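Local coordinates for protein cytochrome b5 reductase 4 (Homo sapiens, PDB 3LF5) that binds heme as the cytochrome b5 domain of an NADH cytochrome b5 oxidoreductase, and probably takes up electrons that the flavin domain draws from NADH, at residues A[13-27]-A[47-60]. Residues are numbered along the deposited sequence; the frame is centred on the assembly and turned at random. Where two conformers were deposited one is given.
Sequences LKKHNKKDDCWICIR and LMRAAGSDGTELFD. With HEM (protoporphyrin IX containing Fe), chain C.
T56 OG1 is gripped from both segments: it accepts an almost straight bond from R27 N (2.9 Å) and, in one of two D54 conformers, donates to D54 OD1 (2.7 Å). In that conformer D54 OD1 also takes T56 N, closing an Asx turn at the start of helix 56-63. D60 and one of two R27 conformers form an end-on, two-bond salt bridge: NH1 bonds OD2 and NH2 bonds OD1 (2.8 Å), each through a syn lone pair, the two groups nearly coplanar. A bend at R27 chi3 (-79°) turns the guanidinium toward helix 56-63, with T56 CG2 over one face and F59 CD2 at the guanidinium edge. C25 N donates to S53 O (3.0 Å) and C25 O receives G55 N, a short parallel pairing of C25 with D54 in the weakly bonded strand 53-54. W23 O accepts G52 N (2.8 Å), tying in the turn at 50-53. I24 carries its CD1 to L47 CD1 (3.6 Å) and A50 CB, while I26 CD1 rests on G55 and F59 CB. M48, bent at chi2 (-66°) and chi3 (-63°), lays SD and CE against K19 CA and N. L47 CD1 reaches HEM CHC (3.5 Å), and the F59 ring has HEM C2C at its edge. This forms one wall of the heme crevice, as in the cytochrome b5 fold, where helices hold the heme and a sheet lies behind them.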
ATOM      1  N   LEU A  13      -1.332   7.921   6.421  1.00 10.09           N
ATOM      2  CA  LEU A  13      -1.826   7.579   5.084  1.00  9.23           C
ATOM      3  C   LEU A  13      -2.462   6.201   5.049  1.00  9.61           C
ATOM      4  O   LEU A  13      -3.535   6.005   4.479  1.00  9.73           O
ATOM      5  CB  LEU A  13      -0.672   7.653   4.065  1.00  9.64           C
ATOM      6  CG  LEU A  13      -1.027   7.330   2.603  1.00 11.26           C
ATOM      7  CD1 LEU A  13      -1.988   8.365   2.018  1.00 14.63           C
ATOM      8  CD2 LEU A  13       0.276   7.251   1.770  1.00 13.61           C
ATOM      9  N   LYS A  14      -1.781   5.244   5.676  1.00 10.40           N
ATOM     10  CA  LYS A  14      -2.245   3.860   5.590  0.50 11.08           C
ATOM     11  C   LYS A  14      -3.552   3.592   6.324  1.00 12.13           C
ATOM     12  O   LYS A  14      -4.203   2.588   6.048  1.00 13.49           O
ATOM     13  CB  LYS A  14      -1.190   2.904   6.101  0.50 11.55           C
ATOM     14  CG  LYS A  14       0.026   2.873   5.278  0.50 12.30           C
ATOM     15  CD  LYS A  14       1.131   2.107   5.986  0.50 12.24           C
ATOM     16  CE  LYS A  14       0.722   0.689   6.345  0.50 12.40           C
ATOM     17  NZ  LYS A  14       0.539  -0.103   5.102  0.50 13.04           N
ATOM     18  N   LYS A  15      -3.973   4.494   7.214  1.00 12.31           N
ATOM     19  CA  LYS A  15      -5.277   4.359   7.869  1.00 13.89           C
ATOM     20  C   LYS A  15      -6.432   4.556   6.880  1.00 13.09           C
ATOM     21  O   LYS A  15      -7.557   4.104   7.099  1.00 15.24           O
ATOM     22  CB  LYS A  15      -5.431   5.412   8.965  1.00 15.35           C
ATOM     23  CG  LYS A  15      -4.472   5.279  10.113  1.00 18.65           C
ATOM     24  CD  LYS A  15      -4.614   6.459  11.068  1.00 24.70           C
ATOM     25  CE  LYS A  15      -3.695   6.315  12.272  1.00 28.72           C
ATOM     26  NZ  LYS A  15      -2.252   6.456  11.935  1.00 33.12           N
ATOM     27  N   HIS A  16      -6.166   5.277   5.805  1.00 11.55           N
ATOM     28  CA  HIS A  16      -7.198   5.659   4.852  1.00 11.31           C
ATOM     29  C   HIS A  16      -7.133   4.738   3.643  1.00 10.85           C
ATOM     30  O   HIS A  16      -6.779   5.143   2.525  1.00 11.04           O
ATOM     31  CB  HIS A  16      -7.020   7.131   4.487  1.00 11.04           C
ATOM     32  CG  HIS A  16      -7.012   8.019   5.676  1.00 11.64           C
ATOM     33  ND1 HIS A  16      -8.149   8.620   6.175  1.00 14.30           N
ATOM     34  CD2 HIS A  16      -6.000   8.392   6.486  1.00 13.07           C
ATOM     35  CE1 HIS A  16      -7.828   9.323   7.248  1.00 14.39           C
ATOM     36  NE2 HIS A  16      -6.526   9.212   7.446  1.00 14.88           N
ATOM     37  N   ASN A  17      -7.463   3.471   3.887  1.00 11.58           N
ATOM     38  CA  ASN A  17      -7.261   2.412   2.893  1.00 12.18           C
ATOM     39  C   ASN A  17      -8.568   1.694   2.569  1.00 13.02           C
ATOM     40  O   ASN A  17      -8.537   0.545   2.129  1.00 14.03           O
ATOM     41  CB  ASN A  17      -6.170   1.426   3.340  1.00 12.50           C
ATOM     42  CG  ASN A  17      -6.579   0.634   4.570  1.00 12.85           C
ATOM     43  OD1 ASN A  17      -7.533   0.994   5.244  1.00 14.27           O
ATOM     44  ND2 ASN A  17      -5.863  -0.438   4.857  1.00 16.59           N
ATOM     45  N   LYS A  18      -9.703   2.364   2.811  1.00 14.60           N
ATOM     46  CA  LYS A  18     -11.019   1.772   2.585  1.00 15.06           C
ATOM     47  C   LYS A  18     -11.746   2.600   1.554  1.00 15.29           C
ATOM     48  O   LYS A  18     -11.475   3.785   1.405  1.00 15.54           O
ATOM     49  CB  LYS A  18     -11.822   1.700   3.879  1.00 16.95           C
ATOM     50  CG  LYS A  18     -11.146   0.967   5.012  1.00 20.69           C
ATOM     51  CD  LYS A  18     -10.862  -0.477   4.660  1.00 24.21           C
ATOM     52  CE  LYS A  18     -10.424  -1.303   5.899  1.00 27.43           C
ATOM     53  NZ  LYS A  18      -9.227  -0.768   6.616  1.00 28.34           N
ATOM     54  N   LYS A  19     -12.675   1.993   0.841  1.00 15.49           N
ATOM     55  CA  LYS A  19     -13.347   2.730  -0.222  1.00 16.48           C
ATOM     56  C   LYS A  19     -13.994   4.042   0.214  1.00 16.01           C
ATOM     57  O   LYS A  19     -13.892   5.058  -0.496  1.00 16.41           O
ATOM     58  CB  LYS A  19     -14.367   1.838  -0.902  1.00 18.13           C
ATOM     59  CG  LYS A  19     -14.847   2.425  -2.207  1.00 20.58           C
ATOM     60  CD  LYS A  19     -15.750   1.478  -2.954  1.00 23.01           C
ATOM     61  CE  LYS A  19     -14.973   0.352  -3.593  1.00 23.61           C
ATOM     62  NZ  LYS A  19     -15.802  -0.374  -4.550  1.00 24.87           N
ATOM     63  N   ASP A  20     -14.608   4.037   1.390  1.00 16.77           N
ATOM     64  CA  ASP A  20     -15.266   5.231   1.896  1.00 17.62           C
ATOM     65  C   ASP A  20     -14.326   6.216   2.580  1.00 16.17           C
ATOM     66  O   ASP A  20     -14.782   7.293   2.991  1.00 16.79           O
ATOM     67  CB  ASP A  20     -16.427   4.864   2.848  1.00 19.50           C
ATOM     68  CG  ASP A  20     -15.964   4.290   4.205  1.00 24.06           C
ATOM     69  OD1 ASP A  20     -16.807   4.277   5.133  1.00 30.86           O
ATOM     70  OD2 ASP A  20     -14.818   3.811   4.362  1.00 30.47           O
ATOM     71  N   ASP A  21     -13.046   5.855   2.715  1.00 15.13           N
ATOM     72  CA  ASP A  21     -12.053   6.702   3.352  1.00 14.42           C
ATOM     73  C   ASP A  21     -10.704   6.314   2.768  1.00 13.56           C
ATOM     74  O   ASP A  21      -9.915   5.573   3.362  1.00 13.98           O
ATOM     75  CB  ASP A  21     -12.077   6.533   4.865  1.00 15.62           C
ATOM     76  CG  ASP A  21     -11.166   7.505   5.587  1.00 17.35           C
ATOM     77  OD1 ASP A  21     -10.600   8.411   4.958  1.00 18.53           O
ATOM     78  OD2 ASP A  21     -11.074   7.378   6.822  1.00 24.39           O
ATOM     79  N   CYS A  22     -10.473   6.811   1.555  1.00 11.63           N
ATOM     80  CA  CYS A  22      -9.381   6.377   0.715  1.00 11.28           C
ATOM     81  C   CYS A  22      -8.491   7.543   0.386  1.00 11.08           C
ATOM     82  O   CYS A  22      -8.905   8.451  -0.339  1.00 11.94           O
ATOM     83  CB  CYS A  22      -9.913   5.808  -0.608  1.00 12.42           C
ATOM     84  SG  CYS A  22      -8.646   5.061  -1.645  1.00 14.36           S
ATOM     85  N   TRP A  23      -7.279   7.543   0.937  1.00 10.15           N
ATOM     86  CA  TRP A  23      -6.277   8.533   0.557  1.00  9.60           C
ATOM     87  C   TRP A  23      -5.226   7.870  -0.325  1.00  9.29           C
ATOM     88  O   TRP A  23      -4.800   6.755  -0.080  1.00 10.49           O
ATOM     89  CB  TRP A  23      -5.576   9.160   1.768  1.00  9.62           C
ATOM     90  CG  TRP A  23      -6.435  10.005   2.671  1.00 10.14           C
ATOM     91  CD1 TRP A  23      -7.766  10.208   2.616  1.00 11.43           C
ATOM     92  CD2 TRP A  23      -5.958  10.734   3.797  1.00 10.85           C
ATOM     93  NE1 TRP A  23      -8.162  11.067   3.622  1.00 11.79           N
ATOM     94  CE2 TRP A  23      -7.056  11.384   4.369  1.00 11.38           C
ATOM     95  CE3 TRP A  23      -4.700  10.912   4.375  1.00 10.72           C
ATOM     96  CZ2 TRP A  23      -6.935  12.179   5.521  1.00 11.34           C
ATOM     97  CZ3 TRP A  23      -4.584  11.701   5.495  1.00 11.27           C
ATOM     98  CH2 TRP A  23      -5.695  12.322   6.061  1.00 12.63           C
ATOM     99  N   ILE A  24      -4.761   8.625  -1.322  1.00  9.32           N
ATOM    100  CA  ILE A  24      -3.667   8.181  -2.178  1.00  9.87           C
ATOM    101  C   ILE A  24      -2.671   9.321  -2.316  1.00  9.61           C
ATOM    102  O   ILE A  24      -3.066  10.487  -2.450  1.00 11.61           O
ATOM    103  CB  ILE A  24      -4.166   7.744  -3.583  1.00 10.30           C
ATOM    104  CG1 ILE A  24      -5.176   6.613  -3.482  1.00 12.75           C
ATOM    105  CG2 ILE A  24      -3.046   7.362  -4.513  1.00 12.85           C
ATOM    106  CD1 ILE A  24      -5.848   6.222  -4.829  1.00 15.51           C
ATOM    107  N   CYS A  25      -1.391   8.965  -2.289  1.00  9.40           N
ATOM    108  CA  CYS A  25      -0.319   9.900  -2.544  1.00 10.02           C
ATOM    109  C   CYS A  25       0.137   9.788  -3.997  1.00  9.31           C
ATOM    110  O   CYS A  25       0.405   8.684  -4.457  1.00  9.87           O
ATOM    111  CB  CYS A  25       0.843   9.586  -1.608  1.00 10.92           C
ATOM    112  SG  CYS A  25       2.383  10.403  -1.995  1.00 17.02           S
ATOM    113  N   ILE A  26       0.185  10.905  -4.715  1.00  9.67           N
ATOM    114  CA  ILE A  26       0.738  10.983  -6.052  1.00 10.66           C
ATOM    115  C   ILE A  26       1.804  12.071  -6.047  1.00 10.99           C
ATOM    116  O   ILE A  26       1.527  13.232  -5.775  1.00 10.86           O
ATOM    117  CB  ILE A  26      -0.315  11.303  -7.129  1.00 11.47           C
ATOM    118  CG1 ILE A  26      -1.488  10.311  -7.094  1.00 12.74           C
ATOM    119  CG2 ILE A  26       0.351  11.327  -8.513  1.00 13.08           C
ATOM    120  CD1 ILE A  26      -1.179   8.924  -7.571  1.00 16.00           C
ATOM    121  N   ARG A  27       3.049  11.666  -6.286  1.00 11.44           N
ATOM    122  CA  ARG A  27       4.195  12.596  -6.329  0.50 12.70           C
ATOM    123  C   ARG A  27       4.236  13.522  -5.118  1.00 12.40           C
ATOM    124  O   ARG A  27       4.486  14.719  -5.225  1.00 14.17           O
ATOM    125  CB  ARG A  27       4.244  13.379  -7.654  0.50 13.46           C
ATOM    126  CG  ARG A  27       5.202  12.778  -8.676  0.50 15.57           C
ATOM    127  CD  ARG A  27       5.062  13.418 -10.051  0.50 16.52           C
ATOM    128  NE  ARG A  27       3.905  12.884 -10.756  0.50 19.70           N
ATOM    129  CZ  ARG A  27       3.905  11.738 -11.426  0.50 21.03           C
ATOM    130  NH1 ARG A  27       5.012  11.004 -11.506  0.50 21.28           N
ATOM    131  NH2 ARG A  27       2.786  11.330 -12.014  0.50 21.57           N
ATOM    132  N   LEU A  47      -8.643   1.915  -8.784  1.00 13.24           N
ATOM    133  CA  LEU A  47      -8.227   3.005  -7.943  1.00 12.62           C
ATOM    134  C   LEU A  47      -7.871   2.456  -6.535  1.00 12.61           C
ATOM    135  O   LEU A  47      -6.908   2.881  -5.896  1.00 13.26           O
ATOM    136  CB  LEU A  47      -9.329   4.064  -7.902  1.00 13.58           C
ATOM    137  CG  LEU A  47      -8.985   5.382  -7.254  1.00 13.90           C
ATOM    138  CD1 LEU A  47      -7.752   6.024  -7.861  1.00 16.30           C
ATOM    139  CD2 LEU A  47     -10.196   6.279  -7.384  1.00 13.97           C
ATOM    140  N   MET A  48      -8.645   1.498  -6.057  1.00 12.75           N
ATOM    141  CA  MET A  48      -8.386   0.885  -4.758  1.00 13.41           C
ATOM    142  C   MET A  48      -7.056   0.144  -4.656  1.00 13.41           C
ATOM    143  O   MET A  48      -6.587  -0.101  -3.550  1.00 13.87           O
ATOM    144  CB  MET A  48      -9.512  -0.093  -4.391  1.00 13.70           C
ATOM    145  CG  MET A  48     -10.764   0.628  -3.910  1.00 14.54           C
ATOM    146  SD  MET A  48     -10.559   1.518  -2.347  1.00 15.78           S
ATOM    147  CE  MET A  48     -10.204   0.180  -1.198  1.00 18.88           C
ATOM    148  N   ARG A  49      -6.420  -0.203  -5.780  1.00 13.02           N
ATOM    149  CA  ARG A  49      -5.105  -0.813  -5.741  1.00 13.38           C
ATOM    150  C   ARG A  49      -4.114   0.080  -5.022  1.00 12.37           C
ATOM    151  O   ARG A  49      -3.127  -0.421  -4.476  1.00 14.64           O
ATOM    152  CB  ARG A  49      -4.598  -1.095  -7.148  1.00 13.54           C
ATOM    153  CG  ARG A  49      -5.395  -2.179  -7.860  1.00 15.69           C
ATOM    154  CD  ARG A  49      -4.968  -2.271  -9.283  1.00 17.90           C
ATOM    155  NE  ARG A  49      -3.627  -2.822  -9.392  1.00 19.06           N
ATOM    156  CZ  ARG A  49      -2.937  -2.874 -10.520  1.00 19.64           C
ATOM    157  NH1 ARG A  49      -3.460  -2.423 -11.651  1.00 22.15           N
ATOM    158  NH2 ARG A  49      -1.719  -3.376 -10.507  1.00 21.82           N
ATOM    159  N   ALA A  50      -4.357   1.392  -5.020  1.00 11.59           N
ATOM    160  CA  ALA A  50      -3.452   2.366  -4.412  1.00 12.10           C
ATOM    161  C   ALA A  50      -3.960   2.873  -3.071  1.00 11.56           C
ATOM    162  O   ALA A  50      -3.352   3.749  -2.493  1.00 12.03           O
ATOM    163  CB  ALA A  50      -3.183   3.548  -5.365  1.00 12.88           C
ATOM    164  N   ALA A  51      -5.038   2.307  -2.533  1.00 11.79           N
ATOM    165  CA  ALA A  51      -5.653   2.841  -1.317  1.00 11.69           C
ATOM    166  C   ALA A  51      -4.666   2.873  -0.155  1.00 11.48           C
ATOM    167  O   ALA A  51      -3.996   1.878   0.133  1.00 11.83           O
ATOM    168  CB  ALA A  51      -6.855   1.990  -0.937  1.00 13.07           C
ATOM    169  N   GLY A  52      -4.563   4.016   0.510  1.00 10.33           N
ATOM    170  CA  GLY A  52      -3.710   4.143   1.659  1.00 11.16           C
ATOM    171  C   GLY A  52      -2.242   4.033   1.339  1.00 11.31           C
ATOM    172  O   GLY A  52      -1.460   3.632   2.200  1.00 13.50           O
ATOM    173  N   SER A  53      -1.843   4.383   0.119  1.00 11.36           N
ATOM    174  CA  SER A  53      -0.460   4.159  -0.312  1.00 12.06           C
ATOM    175  C   SER A  53      -0.005   5.219  -1.281  1.00 11.01           C
ATOM    176  O   SER A  53      -0.778   6.066  -1.743  1.00 10.92           O
ATOM    177  CB  SER A  53      -0.325   2.805  -1.017  1.00 14.29           C
ATOM    178  OG  SER A  53      -0.692   2.913  -2.375  1.00 18.40           O
ATOM    179  N   ASP A  54       1.269   5.126  -1.653  1.00 11.77           N
ATOM    180  CA  ASP A  54       1.784   5.918  -2.748  0.50 11.59           C
ATOM    181  C   ASP A  54       1.402   5.261  -4.063  1.00 11.38           C
ATOM    182  O   ASP A  54       1.895   4.172  -4.414  1.00 13.85           O
ATOM    183  CB  ASP A  54       3.299   6.075  -2.633  0.50 12.21           C
ATOM    184  CG  ASP A  54       3.812   7.181  -3.487  0.50 14.42           C
ATOM    185  OD1 ASP A  54       3.715   7.047  -4.717  0.50 14.68           O
ATOM    186  OD2 ASP A  54       4.277   8.197  -2.927  0.50 17.82           O
ATOM    187  N   GLY A  55       0.532   5.950  -4.788  1.00 10.10           N
ATOM    188  CA  GLY A  55       0.022   5.476  -6.059  1.00  9.97           C
ATOM    189  C   GLY A  55       0.774   5.932  -7.281  1.00  9.53           C
ATOM    190  O   GLY A  55       0.337   5.673  -8.380  1.00 10.92           O
ATOM    191  N   THR A  56       1.912   6.597  -7.094  1.00  9.75           N
ATOM    192  CA  THR A  56       2.601   7.219  -8.206  1.00 10.18           C
ATOM    193  C   THR A  56       2.988   6.217  -9.289  1.00 10.20           C
ATOM    194  O   THR A  56       2.784   6.467 -10.482  1.00 10.57           O
ATOM    195  CB  THR A  56       3.875   7.945  -7.716  1.00 10.90           C
ATOM    196  OG1 THR A  56       3.500   8.856  -6.678  1.00 11.43           O
ATOM    197  CG2 THR A  56       4.527   8.737  -8.851  1.00 12.92           C
ATOM    198  N   GLU A  57       3.571   5.095  -8.893  1.00 10.83           N
ATOM    199  CA  GLU A  57       3.991   4.093  -9.897  1.00 11.95           C
ATOM    200  C   GLU A  57       2.824   3.512 -10.666  1.00 12.47           C
ATOM    201  O   GLU A  57       2.879   3.405 -11.885  1.00 12.57           O
ATOM    202  CB  GLU A  57       4.806   2.965  -9.259  1.00 13.78           C
ATOM    203  CG  GLU A  57       5.532   2.019 -10.194  1.00 20.97           C
ATOM    204  CD  GLU A  57       6.407   1.038  -9.418  1.00 27.98           C
ATOM    205  OE1 GLU A  57       6.590  -0.097  -9.895  1.00 34.13           O
ATOM    206  OE2 GLU A  57       6.885   1.399  -8.311  1.00 32.77           O
ATOM    207  N   LEU A  58       1.760   3.145  -9.961  1.00 11.30           N
ATOM    208  CA  LEU A  58       0.579   2.635 -10.634  1.00 11.77           C
ATOM    209  C   LEU A  58       0.023   3.691 -11.600  1.00 11.61           C
ATOM    210  O   LEU A  58      -0.343   3.376 -12.731  1.00 12.41           O
ATOM    211  CB  LEU A  58      -0.490   2.239  -9.618  1.00 13.71           C
ATOM    212  CG  LEU A  58      -0.231   0.946  -8.840  1.00 16.04           C
ATOM    213  CD1 LEU A  58      -1.192   0.817  -7.644  1.00 19.59           C
ATOM    214  CD2 LEU A  58      -0.356  -0.270  -9.769  1.00 20.72           C
ATOM    215  N   PHE A  59      -0.089   4.924 -11.117  1.00 10.15           N
ATOM    216  CA  PHE A  59      -0.629   6.030 -11.918  1.00  9.08           C
ATOM    217  C   PHE A  59       0.205   6.205 -13.199  1.00 10.47           C
ATOM    218  O   PHE A  59      -0.335   6.369 -14.297  1.00 11.67           O
ATOM    219  CB  PHE A  59      -0.597   7.309 -11.055  1.00  8.88           C
ATOM    220  CG  PHE A  59      -1.168   8.543 -11.712  1.00  8.57           C
ATOM    221  CD1 PHE A  59      -2.484   8.905 -11.503  1.00  9.42           C
ATOM    222  CD2 PHE A  59      -0.398   9.331 -12.558  1.00 11.18           C
ATOM    223  CE1 PHE A  59      -3.008  10.050 -12.118  1.00 11.81           C
ATOM    224  CE2 PHE A  59      -0.912  10.444 -13.176  1.00 12.49           C
ATOM    225  CZ  PHE A  59      -2.228  10.788 -12.954  1.00 12.00           C
ATOM    226  N   ASP A  60       1.527   6.165 -13.034  1.00 11.38           N
ATOM    227  CA  ASP A  60       2.418   6.398 -14.159  1.00 12.82           C
ATOM    228  C   ASP A  60       2.394   5.234 -15.155  1.00 13.11           C
ATOM    229  O   ASP A  60       2.742   5.407 -16.312  1.00 14.97           O
ATOM    230  CB  ASP A  60       3.841   6.650 -13.682  1.00 13.40           C
ATOM    231  CG  ASP A  60       4.037   8.029 -13.113  1.00 14.89           C
ATOM    232  OD1 ASP A  60       3.122   8.875 -13.230  1.00 16.99           O
ATOM    233  OD2 ASP A  60       5.116   8.258 -12.538  1.00 18.24           O
TER
HETATM  234  CHA HEM C   1      -8.371   5.741 -16.765  0.50  9.55           C
HETATM  235  CHB HEM C   1      -6.199   2.872 -13.521  0.50  8.74           C
HETATM  236  CHC HEM C   1      -5.573   6.606 -10.579  0.50  9.14           C
HETATM  237  CHD HEM C   1      -7.901   9.430 -13.697  0.50  9.37           C
HETATM  238  C1A HEM C   1      -7.836   4.655 -16.129  0.50 10.41           C
HETATM  239  C2A HEM C   1      -7.757   3.322 -16.649  0.50 10.22           C
HETATM  240  C3A HEM C   1      -7.179   2.532 -15.765  0.50  8.92           C
HETATM  241  C4A HEM C   1      -6.857   3.348 -14.623  0.50  8.82           C
HETATM  242  CMA HEM C   1      -6.854   1.027 -15.895  0.50  9.90           C
HETATM  243  CAA HEM C   1      -8.259   2.918 -18.029  0.50 10.46           C
HETATM  244  CBA HEM C   1      -7.012   3.024 -18.888  0.50 12.26           C
HETATM  245  CGA HEM C   1      -7.150   2.350 -20.205  0.50 14.50           C
HETATM  246  O1A HEM C   1      -6.276   2.706 -21.027  0.50 15.26           O
HETATM  247  O2A HEM C   1      -8.081   1.516 -20.422  0.50 14.54           O
HETATM  248  C1B HEM C   1      -5.774   3.633 -12.468  0.50  9.19           C
HETATM  249  C2B HEM C   1      -5.012   3.165 -11.332  0.50  9.47           C
HETATM  250  C3B HEM C   1      -4.838   4.196 -10.513  0.50  9.14           C
HETATM  251  C4B HEM C   1      -5.477   5.355 -11.116  0.50  8.80           C
HETATM  252  CMB HEM C   1      -4.519   1.725 -11.133  0.50 10.73           C
HETATM  253  CAB HEM C   1      -4.072   4.165  -9.173  0.50 10.18           C
HETATM  254  CBB HEM C   1      -3.307   5.194  -8.790  0.50 11.73           C
HETATM  255  C1C HEM C   1      -6.226   7.670 -11.130  0.50  9.31           C
HETATM  256  C2C HEM C   1      -6.441   8.975 -10.548  0.50  9.09           C
HETATM  257  C3C HEM C   1      -7.078   9.716 -11.443  0.50  9.59           C
HETATM  258  C4C HEM C   1      -7.296   8.934 -12.598  0.50  9.81           C
HETATM  259  CMC HEM C   1      -6.002   9.434  -9.161  0.50  8.20           C
HETATM  260  CAC HEM C   1      -7.574  11.161 -11.369  0.50 11.43           C
HETATM  261  CBC HEM C   1      -6.841  12.086 -10.786  0.50 13.69           C
HETATM  262  C1D HEM C   1      -8.121   8.748 -14.849  0.50  9.30           C
HETATM  263  C2D HEM C   1      -8.516   9.372 -16.077  0.50 11.06           C
HETATM  264  C3D HEM C   1      -8.679   8.221 -17.047  0.50 10.29           C
HETATM  265  C4D HEM C   1      -8.357   7.025 -16.300  0.50 10.06           C
HETATM  266  CMD HEM C   1      -8.727  10.877 -16.316  0.50 11.41           C
HETATM  267  CAD HEM C   1      -9.042   8.355 -18.529  0.50  9.80           C
HETATM  268  CBD HEM C   1      -7.801   8.789 -19.328  0.50 12.11           C
HETATM  269  CGD HEM C   1      -8.255   8.904 -20.774  0.50 15.64           C
HETATM  270  O1D HEM C   1      -9.255   9.610 -21.044  0.50 17.05           O
HETATM  271  O2D HEM C   1      -7.610   8.258 -21.636  0.50 20.00           O
HETATM  272  NA  HEM C   1      -7.281   4.638 -14.862  0.50  9.43           N
HETATM  273  NB  HEM C   1      -6.044   4.970 -12.318  0.50  7.79           N
HETATM  274  NC  HEM C   1      -6.765   7.685 -12.399  0.50  9.53           N
HETATM  275  ND  HEM C   1      -8.028   7.391 -15.002  0.50 10.08           N
HETATM  276 FE   HEM C   1      -7.023   6.201 -13.634  0.50  9.46          FE